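Local coordinates for protection of telomeres protein 1 (Schizosaccharomyces pombe, PDB 5USB), which binds single-stranded telomeric DNA of the consensus sequence GGTTAC, protecting the 3' overhang and regulating telomerase and telomere length, at residues S2-L6 with S7-P11; N79-K82 with E83-V87. The protein carries 1 engineered substitution. All blocks are in the same frame, centred on the assembly; numbering follows the deposited sequence.

Contact 1: residues S2-L6 with S7-P11; sequences SFSLL and SQITP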
loop_
_atom_site.group_PDB
_atom_site.type_symbol
_atom_site.label_atom_id
_atom_site.label_comp_id
_atom_site.label_asym_id
_atom_site.label_seq_id
_atom_site.Cartn_x
_atom_site.Cartn_y
_atom_site.Cartn_z
ATOM N N SER A 2 10.811 -13.175 0.417
ATOM C CA SER A 2 9.909 -13.349 1.558
ATOM C C SER A 2 9.140 -12.042 1.873
ATOM O O SER A 2 9.379 -11.057 1.284
ATOM C CB SER A 2 10.723 -13.636 2.778
ATOM O OG SER A 2 11.491 -12.516 3.080
ATOM N N PHE A 3 8.240 -12.079 2.837
ATOM C CA PHE A 3 7.471 -10.918 3.209
ATOM C C PHE A 3 8.190 -10.008 4.188
ATOM O O PHE A 3 8.945 -10.457 4.977
ATOM C CB PHE A 3 6.165 -11.351 3.836
ATOM C CG PHE A 3 5.223 -12.018 2.882
ATOM C CD1 PHE A 3 4.532 -11.314 1.983
ATOM C CD2 PHE A 3 5.027 -13.369 2.931
ATOM C CE1 PHE A 3 3.705 -11.902 1.121
ATOM C CE2 PHE A 3 4.175 -13.978 2.092
ATOM C CZ PHE A 3 3.517 -13.246 1.168
ATOM N N SER A 4 7.966 -8.709 4.048
ATOM C CA SER A 4 8.491 -7.681 4.941
ATOM C C SER A 4 7.347 -6.968 5.650
ATOM O O SER A 4 6.258 -6.835 5.092
ATOM C CB SER A 4 9.250 -6.610 4.160
ATOM O OG SER A 4 10.385 -7.118 3.513
ATOM N N LEU A 5 7.610 -6.444 6.847
ATOM C CA LEU A 5 6.756 -5.403 7.389
ATOM C C LEU A 5 7.034 -4.098 6.644
ATOM O O LEU A 5 8.138 -3.873 6.133
ATOM C CB LEU A 5 6.985 -5.180 8.882
ATOM C CG LEU A 5 6.653 -6.427 9.711
ATOM C CD1 LEU A 5 6.873 -6.081 11.161
ATOM C CD2 LEU A 5 5.256 -6.980 9.486
ATOM N N LEU A 6 6.033 -3.214 6.605
ATOM C CA LEU A 6 6.243 -1.981 5.857
ATOM C C LEU A 6 7.326 -1.125 6.487
ATOM O O LEU A 6 7.977 -0.337 5.797
ATOM C CB LEU A 6 4.934 -1.208 5.705
ATOM C CG LEU A 6 4.051 -1.761 4.578
ATOM C CD1 LEU A 6 2.771 -0.916 4.588
ATOM C CD2 LEU A 6 4.737 -1.731 3.200
ATOM N N SER A 7 7.559 -1.269 7.797
ATOM C CA SER A 7 8.645 -0.544 8.436
ATOM C C SER A 7 10.019 -0.986 7.950
ATOM O O SER A 7 10.999 -0.249 8.152
ATOM C CB SER A 7 8.563 -0.754 9.934
ATOM O OG SER A 7 8.739 -2.130 10.212
ATOM N N GLN A 8 10.106 -2.152 7.322
ATOM C CA GLN A 8 11.368 -2.730 6.872
ATOM C C GLN A 8 11.664 -2.450 5.407
ATOM O O GLN A 8 12.785 -2.729 4.952
ATOM C CB GLN A 8 11.358 -4.242 7.108
ATOM C CG GLN A 8 11.177 -4.624 8.563
ATOM C CD GLN A 8 10.931 -6.111 8.766
ATOM O OE1 GLN A 8 10.238 -6.792 7.978
ATOM N NE2 GLN A 8 11.508 -6.637 9.852
ATOM N N ILE A 9 10.705 -1.927 4.642
ATOM C CA ILE A 9 10.989 -1.750 3.231
ATOM C C ILE A 9 11.823 -0.495 3.019
ATOM O O ILE A 9 11.791 0.474 3.778
ATOM C CB ILE A 9 9.706 -1.745 2.382
ATOM C CG1 ILE A 9 8.825 -0.558 2.666
ATOM C CG2 ILE A 9 8.946 -3.037 2.583
ATOM C CD1 ILE A 9 7.740 -0.424 1.641
ATOM N N THR A 10 12.632 -0.536 1.990
ATOM C CA THR A 10 13.529 0.557 1.657
ATOM C C THR A 10 13.341 0.899 0.199
ATOM O O THR A 10 12.701 0.157 -0.552
ATOM C CB THR A 10 14.992 0.165 1.921
ATOM O OG1 THR A 10 15.298 -0.982 1.128
ATOM C CG2 THR A 10 15.216 -0.152 3.407
ATOM N N PRO A 11 13.893 2.007 -0.243
ATOM C CA PRO A 11 13.686 2.425 -1.629
ATOM C C PRO A 11 14.434 1.526 -2.594
ATOM O O PRO A 11 15.480 0.970 -2.271
ATOM C CB PRO A 11 14.248 3.846 -1.648
ATOM C CG PRO A 11 14.292 4.241 -0.218
ATOM C CD PRO A 11 14.611 3.034 0.524
HETATM O O HOH W 1 13.197 -5.774 3.369
#

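Contact 2: residues N79-K82 with E83-V87; sequences NYIK and EGDYV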
loop_
_atom_site.group_PDB
_atom_site.type_symbol
_atom_site.label_atom_id
_atom_site.label_comp_id
_atom_site.label_asym_id
_atom_site.label_seq_id
_atom_site.Cartn_x
_atom_site.Cartn_y
_atom_site.Cartn_z
ATOM N N ASN A 79 -12.075 -1.242 -9.784
ATOM C CA ASN A 79 -13.453 -1.424 -9.342
ATOM C C ASN A 79 -13.585 -2.697 -8.522
ATOM O O ASN A 79 -14.639 -3.348 -8.518
ATOM C CB ASN A 79 -14.397 -1.442 -10.537
ATOM C CG ASN A 79 -15.779 -0.973 -10.179
ATOM O OD1 ASN A 79 -16.024 -0.562 -9.045
ATOM N ND2 ASN A 79 -16.698 -1.042 -11.143
ATOM N N TYR A 80 -12.512 -3.062 -7.836
ATOM C CA TYR A 80 -12.419 -4.310 -7.102
ATOM C C TYR A 80 -11.857 -4.113 -5.695
ATOM O O TYR A 80 -12.531 -4.465 -4.722
ATOM C CB TYR A 80 -11.576 -5.296 -7.920
ATOM C CG TYR A 80 -11.327 -6.603 -7.266
ATOM C CD1 TYR A 80 -12.352 -7.328 -6.657
ATOM C CD2 TYR A 80 -10.071 -7.159 -7.285
ATOM C CE1 TYR A 80 -12.108 -8.543 -6.051
ATOM C CE2 TYR A 80 -9.829 -8.376 -6.672
ATOM C CZ TYR A 80 -10.849 -9.061 -6.087
ATOM O OH TYR A 80 -10.597 -10.275 -5.510
ATOM N N ILE A 81 -10.632 -3.585 -5.569
ATOM C CA ILE A 81 -10.038 -3.324 -4.261
ATOM C C ILE A 81 -10.702 -2.094 -3.661
ATOM O O ILE A 81 -10.765 -1.030 -4.293
ATOM C CB ILE A 81 -8.520 -3.122 -4.372
ATOM C CG1 ILE A 81 -7.846 -4.292 -5.012
ATOM C CG2 ILE A 81 -7.905 -2.832 -2.981
ATOM C CD1 ILE A 81 -7.991 -5.590 -4.251
ATOM N N LYS A 82 -11.185 -2.228 -2.433
ATOM C CA LYS A 82 -11.966 -1.181 -1.777
ATOM C C LYS A 82 -11.300 -0.795 -0.473
ATOM O O LYS A 82 -10.566 -1.573 0.139
ATOM C CB LYS A 82 -13.400 -1.611 -1.424
ATOM C CG LYS A 82 -14.259 -2.198 -2.560
ATOM C CD LYS A 82 -14.475 -1.228 -3.673
ATOM C CE LYS A 82 -15.201 -1.890 -4.846
ATOM N NZ LYS A 82 -15.204 -0.984 -6.033
ATOM N N GLU A 83 -11.608 0.409 -0.020
ATOM C CA GLU A 83 -11.175 0.846 1.290
ATOM C C GLU A 83 -11.633 -0.143 2.363
ATOM O O GLU A 83 -12.799 -0.558 2.376
ATOM C CB GLU A 83 -11.730 2.255 1.559
ATOM C CG GLU A 83 -11.104 3.244 0.598
ATOM C CD GLU A 83 -11.540 4.687 0.730
ATOM O OE1 GLU A 83 -10.956 5.548 0.010
ATOM O OE2 GLU A 83 -12.435 4.975 1.558
ATOM N N GLY A 84 -10.719 -0.487 3.252
ATOM C CA GLY A 84 -10.957 -1.449 4.317
ATOM C C GLY A 84 -10.583 -2.871 3.964
ATOM O O GLY A 84 -10.384 -3.705 4.876
ATOM N N ASP A 85 -10.425 -3.160 2.677
ATOM C CA ASP A 85 -9.961 -4.472 2.269
ATOM C C ASP A 85 -8.515 -4.721 2.728
ATOM O O ASP A 85 -7.709 -3.800 2.947
ATOM C CB ASP A 85 -10.005 -4.624 0.752
ATOM C CG ASP A 85 -11.384 -4.787 0.195
ATOM O OD1 ASP A 85 -12.361 -4.998 0.952
ATOM O OD2 ASP A 85 -11.479 -4.714 -1.054
ATOM N N TYR A 86 -8.180 -6.003 2.864
ATOM C CA TYR A 86 -6.810 -6.430 3.068
ATOM C C TYR A 86 -6.247 -6.927 1.755
ATOM O O TYR A 86 -6.975 -7.507 0.940
ATOM C CB TYR A 86 -6.736 -7.525 4.133
ATOM C CG TYR A 86 -7.228 -7.077 5.472
ATOM C CD1 TYR A 86 -6.369 -6.496 6.368
ATOM C CD2 TYR A 86 -8.549 -7.228 5.828
ATOM C CE1 TYR A 86 -6.804 -6.070 7.604
ATOM C CE2 TYR A 86 -9.003 -6.791 7.046
ATOM C CZ TYR A 86 -8.119 -6.227 7.937
ATOM O OH TYR A 86 -8.569 -5.799 9.186
ATOM N N VAL A 87 -4.986 -6.622 1.515
ATOM C CA VAL A 87 -4.318 -6.995 0.282
ATOM C C VAL A 87 -2.979 -7.653 0.611
ATOM O O VAL A 87 -2.368 -7.411 1.658
ATOM C CB VAL A 87 -4.120 -5.813 -0.695
ATOM C CG1 VAL A 87 -5.457 -5.247 -1.191
ATOM C CG2 VAL A 87 -3.316 -4.708 -0.079
#

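Contact 1: residues S2-L6 with S7-P11
Leu5 and Gln8 are the ends of a beta turn that folds the chain back on itself just before the first strand of this OB-fold DNA-binding domain. Two hydrogen bonds run in opposite directions between them. Gln8 N donates to Leu5 O at 2.9 Å, while Leu5 N donates to Gln8 OE1, also at 2.9 Å and tilted 34° from the plane of the side-chain carbonyl. With CG beside its own backbone N (chi1 -60°) and the chain extended beyond, Gln8 reaches back over the turn to this amide. A second, overlapping turn is closed by a weak bond from Ile9 N to Leu6 O at 3.4 Å. Asn41 ND2 binds both Leu6 O and Ile9 O, and Asp37 takes the amide of Leu6. A water links the two limbs, at 3.1 Å from Ser4 OG and donating weakly to Gln8 O.

The apolar contacts are made by Leu6 and Ile9, side by side, pointing the same way, and both touching strand 14-26 (Phe17 and Cys15). Their methyls meet at Leu6 CD2 and Ile9 CD1, 3.6 Å apart, while Ile9 CG2 lies near Leu5 O and also meets Ser4 CB at 3.9 Å.

Contact 2: residues N79-K82 with E83-V87
Tyr80 and Asp85 approach each other through a shared cation: Lys120 is hydrogen-bonded to Tyr80 O and forms a salt bridge with Asp85 OD2, two oxygens lying 3.8 Å apart. The same lysine makes a cation-pi contact with the Tyr80 ring. Next along the chain, Ile81 packs against buried Val87, the second residue of strand 86-90. Its CG2 rests 3.9 Å from Val87 CG1, and its CD1 reaches the same atom, so one methyl of Val87 meets both methyls of Ile81; Val21 touches both residues.

Lys82 offers both backbone polar atoms to Asp85. Its N donates to Asp85 OD2 at 2.9 Å, coming from above the carboxylate plane, and its O accepts Asp85 N at 3.0 Å. A chi1 of -74° sets the carboxylate opposite the aspartate's own carbonyl carbon and back across the turn, at the Lys82 amide. With an alanine here, the Lys82 amide and the Lys120 ammonium would probably both lose their common acceptor. The lysine chain of Lys82 bends at chi2 and runs back to a weak bond with Asn79 OD1.

Glu83, bonded through OE1 to Thr24 N, and Gly84, with its positive phi of 93°, form the corner. Lys82 to Asp85 is a type II beta turn, carrying the chain from helix 72-77 into strand 86-90, the helix-to-strand passage of an OB fold.

How the contacts relate
Contact 1 comes first along the chain, in the N-terminal loop ahead of strand 14-26; contact 2 follows much later, between helix 72-77 and strand 86-90. Their centres are 21 Å apart on opposite sides of the chain's centre, and the nearest atoms remain about 8 Å apart, so they do not touch. Strand 14-26 is what they share: Ser4 makes backbone hydrogen bonds with Ser16 near its start, while Gly84 and Asp85 bond to Val21 further along. Two local turns thus bring separate parts of the chain onto one strand of the OB fold. Contact 2 lies nearer the bound nucleic acid, about 6 Å at the nearest atom against about 12 Å for contact 1.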